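Local atomic coordinates of vacuolar protein sorting-associated protein VTA1 (Saccharomyces cerevisiae, PDB entry 2RKK), a protein that probably acts in the multivesicular body pathway, where it takes part in sorting cargo at endosomes through a helical MIT-motif N-terminal domain. Residues K119-L133 with T145-L159. Residues are numbered along the deposited sequence; the frame is centred on the assembly and turned at random.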
ATOM      1  N   LYS A 119      -8.948  19.203  -5.061  1.00 77.76           N
ATOM      2  CA  LYS A 119      -8.722  19.958  -3.844  1.00 77.78           C
ATOM      3  C   LYS A 119      -8.418  19.003  -2.696  1.00 78.99           C
ATOM      4  O   LYS A 119      -7.472  19.201  -1.935  1.00 78.89           O
ATOM      5  CB  LYS A 119      -9.955  20.792  -3.506  1.00 76.53           C
ATOM      6  CG  LYS A 119      -9.941  21.396  -2.116  1.00 76.45           C
ATOM      7  CD  LYS A 119     -11.266  22.064  -1.813  1.00 77.04           C
ATOM      8  CE  LYS A 119     -11.279  22.714  -0.435  1.00 76.75           C
ATOM      9  NZ  LYS A 119     -11.133  21.730   0.687  1.00 78.30           N
ATOM     10  N   ARG A 120      -9.232  17.960  -2.577  1.00 79.88           N
ATOM     11  CA  ARG A 120      -9.054  16.968  -1.523  1.00 78.78           C
ATOM     12  C   ARG A 120      -7.749  16.219  -1.726  1.00 76.52           C
ATOM     13  O   ARG A 120      -6.954  16.064  -0.788  1.00 75.84           O
ATOM     14  CB  ARG A 120     -10.235  15.993  -1.512  1.00 81.65           C
ATOM     15  CG  ARG A 120     -11.456  16.536  -0.766  1.00 85.56           C
ATOM     16  CD  ARG A 120     -12.574  15.503  -0.756  1.00 88.75           C
ATOM     17  NE  ARG A 120     -12.110  14.208  -0.275  1.00 90.85           N
ATOM     18  CZ  ARG A 120     -12.623  13.042  -0.658  1.00 92.84           C
ATOM     19  NH1 ARG A 120     -13.621  13.026  -1.535  1.00 92.94           N
ATOM     20  NH2 ARG A 120     -12.136  11.897  -0.173  1.00 92.67           N
ATOM     21  N   SER A 121      -7.541  15.759  -2.958  1.00 74.12           N
ATOM     22  CA  SER A 121      -6.323  15.047  -3.337  1.00 72.95           C
ATOM     23  C   SER A 121      -5.055  15.831  -2.940  1.00 71.58           C
ATOM     24  O   SER A 121      -4.107  15.254  -2.407  1.00 70.24           O
ATOM     25  CB  SER A 121      -6.292  14.788  -4.859  1.00 73.78           C
ATOM     26  OG  SER A 121      -7.091  13.689  -5.239  1.00 73.92           O
ATOM     27  N   LEU A 122      -5.036  17.137  -3.210  1.00 70.13           N
ATOM     28  CA  LEU A 122      -3.871  17.959  -2.884  1.00 68.60           C
ATOM     29  C   LEU A 122      -3.655  18.120  -1.377  1.00 68.17           C
ATOM     30  O   LEU A 122      -2.519  18.241  -0.915  1.00 67.67           O
ATOM     31  CB  LEU A 122      -3.958  19.338  -3.570  1.00 67.21           C
ATOM     32  CG  LEU A 122      -3.848  19.336  -5.110  1.00 65.86           C
ATOM     33  CD1 LEU A 122      -3.999  20.743  -5.676  1.00 65.67           C
ATOM     34  CD2 LEU A 122      -2.519  18.741  -5.522  1.00 64.52           C
ATOM     35  N   TRP A 123      -4.734  18.122  -0.603  1.00 68.25           N
ATOM     36  CA  TRP A 123      -4.588  18.233   0.841  1.00 68.26           C
ATOM     37  C   TRP A 123      -4.063  16.920   1.382  1.00 66.88           C
ATOM     38  O   TRP A 123      -3.299  16.895   2.341  1.00 66.30           O
ATOM     39  CB  TRP A 123      -5.921  18.571   1.491  1.00 69.31           C
ATOM     40  CG  TRP A 123      -6.072  20.021   1.638  1.00 72.29           C
ATOM     41  CD1 TRP A 123      -6.862  20.858   0.891  1.00 73.03           C
ATOM     42  CD2 TRP A 123      -5.385  20.841   2.576  1.00 73.63           C
ATOM     43  NE1 TRP A 123      -6.706  22.156   1.315  1.00 72.11           N
ATOM     44  CE2 TRP A 123      -5.804  22.176   2.351  1.00 73.23           C
ATOM     45  CE3 TRP A 123      -4.451  20.583   3.593  1.00 74.23           C
ATOM     46  CZ2 TRP A 123      -5.326  23.249   3.104  1.00 73.25           C
ATOM     47  CZ3 TRP A 123      -3.971  21.652   4.345  1.00 74.27           C
ATOM     48  CH2 TRP A 123      -4.413  22.972   4.095  1.00 73.63           C
ATOM     49  N   CYS A 124      -4.477  15.827   0.756  1.00 65.24           N
ATOM     50  CA  CYS A 124      -4.032  14.511   1.170  1.00 63.84           C
ATOM     51  C   CYS A 124      -2.509  14.423   0.996  1.00 63.09           C
ATOM     52  O   CYS A 124      -1.803  13.889   1.858  1.00 61.22           O
ATOM     53  CB  CYS A 124      -4.743  13.447   0.332  1.00 63.54           C
ATOM     54  SG  CYS A 124      -4.346  11.751   0.743  1.00 66.28           S
ATOM     55  N   CYS A 125      -2.023  14.962  -0.124  1.00 63.04           N
ATOM     56  CA  CYS A 125      -0.600  15.003  -0.468  1.00 62.57           C
ATOM     57  C   CYS A 125       0.156  15.830   0.571  1.00 62.32           C
ATOM     58  O   CYS A 125       1.231  15.443   1.040  1.00 63.77           O
ATOM     59  CB  CYS A 125      -0.417  15.634  -1.849  1.00 63.63           C
ATOM     60  SG  CYS A 125      -0.875  14.553  -3.231  1.00 68.41           S
ATOM     61  N   ILE A 126      -0.415  16.978   0.915  1.00 60.17           N
ATOM     62  CA  ILE A 126       0.170  17.848   1.914  1.00 58.88           C
ATOM     63  C   ILE A 126       0.264  17.084   3.256  1.00 59.45           C
ATOM     64  O   ILE A 126       1.292  17.138   3.922  1.00 60.11           O
ATOM     65  CB  ILE A 126      -0.677  19.168   2.047  1.00 58.24           C
ATOM     66  CG1 ILE A 126      -0.515  19.984   0.758  1.00 56.62           C
ATOM     67  CG2 ILE A 126      -0.232  20.004   3.248  1.00 53.44           C
ATOM     68  CD1 ILE A 126      -1.353  21.251   0.691  1.00 59.97           C
ATOM     69  N   ASP A 127      -0.782  16.350   3.638  1.00 58.58           N
ATOM     70  CA  ASP A 127      -0.742  15.597   4.890  1.00 57.91           C
ATOM     71  C   ASP A 127       0.215  14.399   4.837  1.00 56.81           C
ATOM     72  O   ASP A 127       0.875  14.082   5.825  1.00 56.47           O
ATOM     73  CB  ASP A 127      -2.140  15.111   5.292  1.00 59.68           C
ATOM     74  CG  ASP A 127      -3.096  16.260   5.661  1.00 59.74           C
ATOM     75  OD1 ASP A 127      -2.663  17.226   6.324  1.00 58.12           O
ATOM     76  OD2 ASP A 127      -4.287  16.182   5.295  1.00 61.62           O
ATOM     77  N   LEU A 128       0.278  13.713   3.701  1.00 55.13           N
ATOM     78  CA  LEU A 128       1.186  12.578   3.563  1.00 55.06           C
ATOM     79  C   LEU A 128       2.608  13.109   3.684  1.00 56.73           C
ATOM     80  O   LEU A 128       3.407  12.607   4.476  1.00 57.16           O
ATOM     81  CB  LEU A 128       1.014  11.887   2.203  1.00 54.53           C
ATOM     82  CG  LEU A 128      -0.322  11.179   2.017  1.00 53.82           C
ATOM     83  CD1 LEU A 128      -0.480  10.763   0.563  1.00 53.79           C
ATOM     84  CD2 LEU A 128      -0.390   9.968   2.937  1.00 51.97           C
ATOM     85  N   PHE A 129       2.926  14.120   2.880  1.00 56.96           N
ATOM     86  CA  PHE A 129       4.252  14.720   2.939  1.00 57.20           C
ATOM     87  C   PHE A 129       4.580  15.168   4.368  1.00 56.96           C
ATOM     88  O   PHE A 129       5.643  14.851   4.897  1.00 56.74           O
ATOM     89  CB  PHE A 129       4.355  15.906   1.968  1.00 58.06           C
ATOM     90  CG  PHE A 129       4.545  15.494   0.530  1.00 60.37           C
ATOM     91  CD1 PHE A 129       3.767  16.048  -0.486  1.00 60.40           C
ATOM     92  CD2 PHE A 129       5.500  14.531   0.190  1.00 61.24           C
ATOM     93  CE1 PHE A 129       3.939  15.640  -1.820  1.00 61.38           C
ATOM     94  CE2 PHE A 129       5.679  14.120  -1.137  1.00 60.91           C
ATOM     95  CZ  PHE A 129       4.896  14.676  -2.144  1.00 61.58           C
ATOM     96  N   SER A 130       3.653  15.887   4.995  1.00 55.73           N
ATOM     97  CA  SER A 130       3.841  16.372   6.364  1.00 54.93           C
ATOM     98  C   SER A 130       4.096  15.239   7.343  1.00 55.00           C
ATOM     99  O   SER A 130       4.904  15.360   8.275  1.00 55.08           O
ATOM    100  CB  SER A 130       2.613  17.140   6.824  1.00 52.88           C
ATOM    101  OG  SER A 130       2.392  18.252   5.990  1.00 56.81           O
ATOM    102  N   CYS A 131       3.375  14.146   7.133  1.00 55.08           N
ATOM    103  CA  CYS A 131       3.489  12.969   7.964  1.00 55.58           C
ATOM    104  C   CYS A 131       4.911  12.445   7.847  1.00 56.29           C
ATOM    105  O   CYS A 131       5.600  12.292   8.851  1.00 55.51           O
ATOM    106  CB  CYS A 131       2.465  11.927   7.500  1.00 57.19           C
ATOM    107  SG  CYS A 131       2.698  10.271   8.150  1.00 59.09           S
ATOM    108  N   ILE A 132       5.354  12.198   6.615  1.00 56.55           N
ATOM    109  CA  ILE A 132       6.706  11.708   6.367  1.00 57.57           C
ATOM    110  C   ILE A 132       7.788  12.584   7.034  1.00 60.76           C
ATOM    111  O   ILE A 132       8.704  12.066   7.669  1.00 62.93           O
ATOM    112  CB  ILE A 132       6.970  11.606   4.846  1.00 55.46           C
ATOM    113  CG1 ILE A 132       6.064  10.528   4.253  1.00 52.47           C
ATOM    114  CG2 ILE A 132       8.445  11.305   4.591  1.00 52.96           C
ATOM    115  CD1 ILE A 132       5.748  10.709   2.787  1.00 49.29           C
ATOM    116  N   LEU A 133       7.676  13.903   6.895  1.00 60.83           N
ATOM    117  CA  LEU A 133       8.654  14.804   7.490  1.00 61.75           C
ATOM    118  C   LEU A 133       8.649  14.778   9.019  1.00 64.45           C
ATOM    119  O   LEU A 133       9.704  14.782   9.662  1.00 64.83           O
ATOM    120  CB  LEU A 133       8.424  16.247   7.035  1.00 59.12           C
ATOM    121  CG  LEU A 133       8.617  16.587   5.562  1.00 58.18           C
ATOM    122  CD1 LEU A 133       7.956  17.912   5.266  1.00 56.42           C
ATOM    123  CD2 LEU A 133      10.094  16.615   5.206  1.00 54.72           C
ATOM    124  N   THR A 145      14.596  16.709   2.647  1.00 75.64           N
ATOM    125  CA  THR A 145      13.637  17.413   3.482  1.00 74.39           C
ATOM    126  C   THR A 145      13.155  18.628   2.716  1.00 74.60           C
ATOM    127  O   THR A 145      11.955  18.882   2.622  1.00 74.25           O
ATOM    128  CB  THR A 145      14.280  17.892   4.780  1.00 73.42           C
ATOM    129  OG1 THR A 145      14.711  16.761   5.548  1.00 73.15           O
ATOM    130  CG2 THR A 145      13.293  18.716   5.581  1.00 72.55           C
ATOM    131  N   ASN A 146      14.107  19.375   2.166  1.00 75.27           N
ATOM    132  CA  ASN A 146      13.790  20.576   1.403  1.00 74.96           C
ATOM    133  C   ASN A 146      12.919  20.243   0.216  1.00 73.38           C
ATOM    134  O   ASN A 146      12.005  20.996  -0.109  1.00 71.73           O
ATOM    135  CB  ASN A 146      15.075  21.255   0.935  1.00 76.49           C
ATOM    136  CG  ASN A 146      15.722  22.080   2.028  1.00 78.91           C
ATOM    137  OD1 ASN A 146      16.121  21.561   3.076  1.00 79.39           O
ATOM    138  ND2 ASN A 146      15.828  23.383   1.788  1.00 81.37           N
ATOM    139  N   SER A 147      13.212  19.117  -0.429  1.00 71.88           N
ATOM    140  CA  SER A 147      12.443  18.689  -1.589  1.00 71.31           C
ATOM    141  C   SER A 147      10.982  18.522  -1.201  1.00 70.91           C
ATOM    142  O   SER A 147      10.092  19.044  -1.865  1.00 69.85           O
ATOM    143  CB  SER A 147      12.990  17.370  -2.132  1.00 70.91           C
ATOM    144  OG  SER A 147      14.365  17.490  -2.468  1.00 73.17           O
ATOM    145  N   LEU A 148      10.756  17.795  -0.112  1.00 70.72           N
ATOM    146  CA  LEU A 148       9.418  17.551   0.385  1.00 69.57           C
ATOM    147  C   LEU A 148       8.761  18.816   0.863  1.00 70.21           C
ATOM    148  O   LEU A 148       7.583  19.028   0.607  1.00 70.93           O
ATOM    149  CB  LEU A 148       9.444  16.552   1.524  1.00 68.94           C
ATOM    150  CG  LEU A 148       9.951  15.175   1.118  1.00 69.64           C
ATOM    151  CD1 LEU A 148       9.843  14.241   2.324  1.00 70.51           C
ATOM    152  CD2 LEU A 148       9.123  14.652  -0.053  1.00 67.39           C
ATOM    153  N   GLN A 149       9.510  19.668   1.557  1.00 71.27           N
ATOM    154  CA  GLN A 149       8.928  20.911   2.045  1.00 71.42           C
ATOM    155  C   GLN A 149       8.481  21.732   0.845  1.00 71.64           C
ATOM    156  O   GLN A 149       7.520  22.488   0.943  1.00 73.33           O
ATOM    157  CB  GLN A 149       9.938  21.709   2.856  1.00 72.04           C
ATOM    158  CG  GLN A 149      10.566  20.941   3.976  1.00 75.82           C
ATOM    159  CD  GLN A 149      11.498  21.808   4.802  1.00 79.07           C
ATOM    160  OE1 GLN A 149      12.349  22.530   4.262  1.00 80.76           O
ATOM    161  NE2 GLN A 149      11.344  21.741   6.122  1.00 80.09           N
ATOM    162  N   LYS A 150       9.164  21.570  -0.288  1.00 71.60           N
ATOM    163  CA  LYS A 150       8.824  22.312  -1.509  1.00 71.52           C
ATOM    164  C   LYS A 150       7.578  21.743  -2.172  1.00 69.93           C
ATOM    165  O   LYS A 150       6.767  22.482  -2.731  1.00 69.23           O
ATOM    166  CB  LYS A 150       9.974  22.273  -2.533  1.00 73.67           C
ATOM    167  CG  LYS A 150      11.302  22.904  -2.082  1.00 76.95           C
ATOM    168  CD  LYS A 150      11.251  24.427  -1.973  1.00 77.85           C
ATOM    169  CE  LYS A 150      12.266  24.968  -0.939  1.00 77.88           C
ATOM    170  NZ  LYS A 150      13.675  24.473  -1.116  1.00 77.16           N
ATOM    171  N   ARG A 151       7.443  20.422  -2.127  1.00 68.43           N
ATOM    172  CA  ARG A 151       6.288  19.767  -2.726  1.00 65.91           C
ATOM    173  C   ARG A 151       5.031  20.170  -1.975  1.00 64.30           C
ATOM    174  O   ARG A 151       3.978  20.373  -2.576  1.00 63.42           O
ATOM    175  CB  ARG A 151       6.478  18.257  -2.726  1.00 64.07           C
ATOM    176  CG  ARG A 151       7.604  17.828  -3.637  1.00 66.89           C
ATOM    177  CD  ARG A 151       7.543  16.345  -3.866  1.00 70.96           C
ATOM    178  NE  ARG A 151       8.755  15.626  -3.471  1.00 72.53           N
ATOM    179  CZ  ARG A 151       9.842  15.525  -4.229  1.00 71.48           C
ATOM    180  NH1 ARG A 151       9.870  16.103  -5.424  1.00 71.11           N
ATOM    181  NH2 ARG A 151      10.890  14.825  -3.804  1.00 72.83           N
ATOM    182  N   ILE A 152       5.148  20.304  -0.662  1.00 62.68           N
ATOM    183  CA  ILE A 152       4.018  20.720   0.132  1.00 62.06           C
ATOM    184  C   ILE A 152       3.647  22.131  -0.275  1.00 64.08           C
ATOM    185  O   ILE A 152       2.480  22.423  -0.527  1.00 66.02           O
ATOM    186  CB  ILE A 152       4.343  20.697   1.627  1.00 59.49           C
ATOM    187  CG1 ILE A 152       4.576  19.251   2.065  1.00 59.02           C
ATOM    188  CG2 ILE A 152       3.228  21.371   2.409  1.00 56.81           C
ATOM    189  CD1 ILE A 152       4.965  19.072   3.512  1.00 57.90           C
ATOM    190  N   LYS A 153       4.633  23.013  -0.373  1.00 64.82           N
ATOM    191  CA  LYS A 153       4.334  24.386  -0.753  1.00 65.02           C
ATOM    192  C   LYS A 153       3.647  24.451  -2.109  1.00 63.73           C
ATOM    193  O   LYS A 153       2.706  25.214  -2.280  1.00 64.56           O
ATOM    194  CB  LYS A 153       5.603  25.228  -0.792  1.00 66.22           C
ATOM    195  CG  LYS A 153       5.303  26.708  -0.926  1.00 69.09           C
ATOM    196  CD  LYS A 153       4.564  27.255   0.302  1.00 68.71           C
ATOM    197  CE  LYS A 153       4.355  28.756   0.167  1.00 69.27           C
ATOM    198  NZ  LYS A 153       3.873  29.368   1.421  1.00 71.34           N
ATOM    199  N   TYR A 154       4.124  23.653  -3.059  1.00 62.27           N
ATOM    200  CA  TYR A 154       3.554  23.619  -4.397  1.00 61.29           C
ATOM    201  C   TYR A 154       2.058  23.314  -4.292  1.00 62.48           C
ATOM    202  O   TYR A 154       1.247  23.924  -4.983  1.00 62.83           O
ATOM    203  CB  TYR A 154       4.255  22.542  -5.210  1.00 59.28           C
ATOM    204  CG  TYR A 154       4.071  22.615  -6.706  1.00 57.62           C
ATOM    205  CD1 TYR A 154       5.048  23.161  -7.523  1.00 57.82           C
ATOM    206  CD2 TYR A 154       2.956  22.061  -7.311  1.00 59.79           C
ATOM    207  CE1 TYR A 154       4.920  23.138  -8.911  1.00 57.76           C
ATOM    208  CE2 TYR A 154       2.813  22.033  -8.694  1.00 59.06           C
ATOM    209  CZ  TYR A 154       3.798  22.569  -9.484  1.00 59.63           C
ATOM    210  OH  TYR A 154       3.668  22.502 -10.855  1.00 60.95           O
ATOM    211  N   CYS A 155       1.695  22.380  -3.413  1.00 64.19           N
ATOM    212  CA  CYS A 155       0.295  21.998  -3.215  1.00 64.81           C
ATOM    213  C   CYS A 155      -0.491  23.183  -2.696  1.00 66.85           C
ATOM    214  O   CYS A 155      -1.508  23.580  -3.277  1.00 67.71           O
ATOM    215  CB  CYS A 155       0.193  20.850  -2.219  1.00 63.53           C
ATOM    216  SG  CYS A 155       0.783  19.275  -2.876  1.00 63.22           S
ATOM    217  N   LYS A 156      -0.004  23.749  -1.598  1.00 68.37           N
ATOM    218  CA  LYS A 156      -0.641  24.903  -0.973  1.00 68.98           C
ATOM    219  C   LYS A 156      -0.786  26.084  -1.945  1.00 68.82           C
ATOM    220  O   LYS A 156      -1.685  26.901  -1.788  1.00 69.53           O
ATOM    221  CB  LYS A 156       0.161  25.324   0.267  1.00 69.00           C
ATOM    222  CG  LYS A 156       0.376  24.199   1.280  1.00 71.46           C
ATOM    223  CD  LYS A 156       1.124  24.682   2.511  1.00 73.74           C
ATOM    224  CE  LYS A 156       0.180  25.128   3.627  1.00 74.82           C
ATOM    225  NZ  LYS A 156      -0.440  23.955   4.319  1.00 74.18           N
ATOM    226  N   ILE A 157       0.080  26.166  -2.951  1.00 68.28           N
ATOM    227  CA  ILE A 157       0.001  27.257  -3.915  1.00 68.89           C
ATOM    228  C   ILE A 157      -1.149  27.053  -4.892  1.00 70.83           C
ATOM    229  O   ILE A 157      -2.011  27.921  -5.024  1.00 71.84           O
ATOM    230  CB  ILE A 157       1.318  27.408  -4.726  1.00 67.61           C
ATOM    231  CG1 ILE A 157       2.400  27.997  -3.817  1.00 64.37           C
ATOM    232  CG2 ILE A 157       1.104  28.293  -5.961  1.00 64.16           C
ATOM    233  CD1 ILE A 157       3.731  28.122  -4.463  1.00 62.66           C
ATOM    234  N   TYR A 158      -1.158  25.915  -5.586  1.00 72.08           N
ATOM    235  CA  TYR A 158      -2.223  25.624  -6.541  1.00 73.15           C
ATOM    236  C   TYR A 158      -3.544  25.434  -5.836  1.00 73.54           C
ATOM    237  O   TYR A 158      -4.610  25.502  -6.453  1.00 73.90           O
ATOM    238  CB  TYR A 158      -1.901  24.377  -7.355  1.00 73.32           C
ATOM    239  CG  TYR A 158      -1.082  24.670  -8.576  1.00 75.69           C
ATOM    240  CD1 TYR A 158       0.306  24.552  -8.551  1.00 75.12           C
ATOM    241  CD2 TYR A 158      -1.701  25.069  -9.769  1.00 76.65           C
ATOM    242  CE1 TYR A 158       1.068  24.814  -9.684  1.00 78.06           C
ATOM    243  CE2 TYR A 158      -0.952  25.339 -10.914  1.00 79.18           C
ATOM    244  CZ  TYR A 158       0.443  25.204 -10.863  1.00 80.28           C
ATOM    245  OH  TYR A 158       1.217  25.426 -11.984  1.00 82.62           O
ATOM    246  N   LEU A 159      -3.467  25.189  -4.534  1.00 74.11           N
ATOM    247  CA  LEU A 159      -4.662  25.005  -3.728  1.00 74.37           C
ATOM    248  C   LEU A 159      -5.326  26.373  -3.625  1.00 75.70           C
ATOM    249  O   LEU A 159      -6.550  26.487  -3.701  1.00 76.74           O
ATOM    250  CB  LEU A 159      -4.273  24.466  -2.346  1.00 71.37           C
ATOM    251  CG  LEU A 159      -5.093  23.287  -1.813  1.00 69.37           C
ATOM    252  CD1 LEU A 159      -5.512  22.359  -2.946  1.00 66.84           C
ATOM    253  CD2 LEU A 159      -4.271  22.554  -0.783  1.00 68.03           C
TER
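Leu122 and Leu159 lie side by side, pointing opposite ways, with Leu159 CD1 3.5 Å from Leu122 CB. The other branch, Leu159 CD2, makes a CH-pi contact over one face of Trp123, 3.4 Å from the centroid of the five-membered ring. Ile126 CD1 lies over that same face, higher above the plane, while Lys156 runs across the isoleucine, its CG 3.5 Å from Ile126 CD1. With an alanine in place of Trp123, Leu159 CD2 would probably lose its aromatic cover and be freer to turn. Ile126 itself is a knob among Ile152, Cys155, Lys156 and Leu159. Phe129 has Arg151 CB over a face, 4.1 Å from the ring centroid, and Leu148 CD2 3.6 Å from Phe129 CD2; Tyr102 meets the ring edge-to-face. Ser130 OG donates a hydrogen bond to Ile126 O (2.6 Å), which Ser130 N grips from the opposite face. Leu133, its CG anti to the carbonyl carbon (chi1 -65°), sets CD2 3.7 Å from Leu148 CB and CD1 against Ile152 CD1. Ile152 is a return knob among Ile126, Phe129, Ser130 and Leu133. This two-way knobs-into-holes packing joins antiparallel segments, their axes approaching to 9.1 Å, as a hairpin on helix 87-110, consistent with a three-helix MIT bundle.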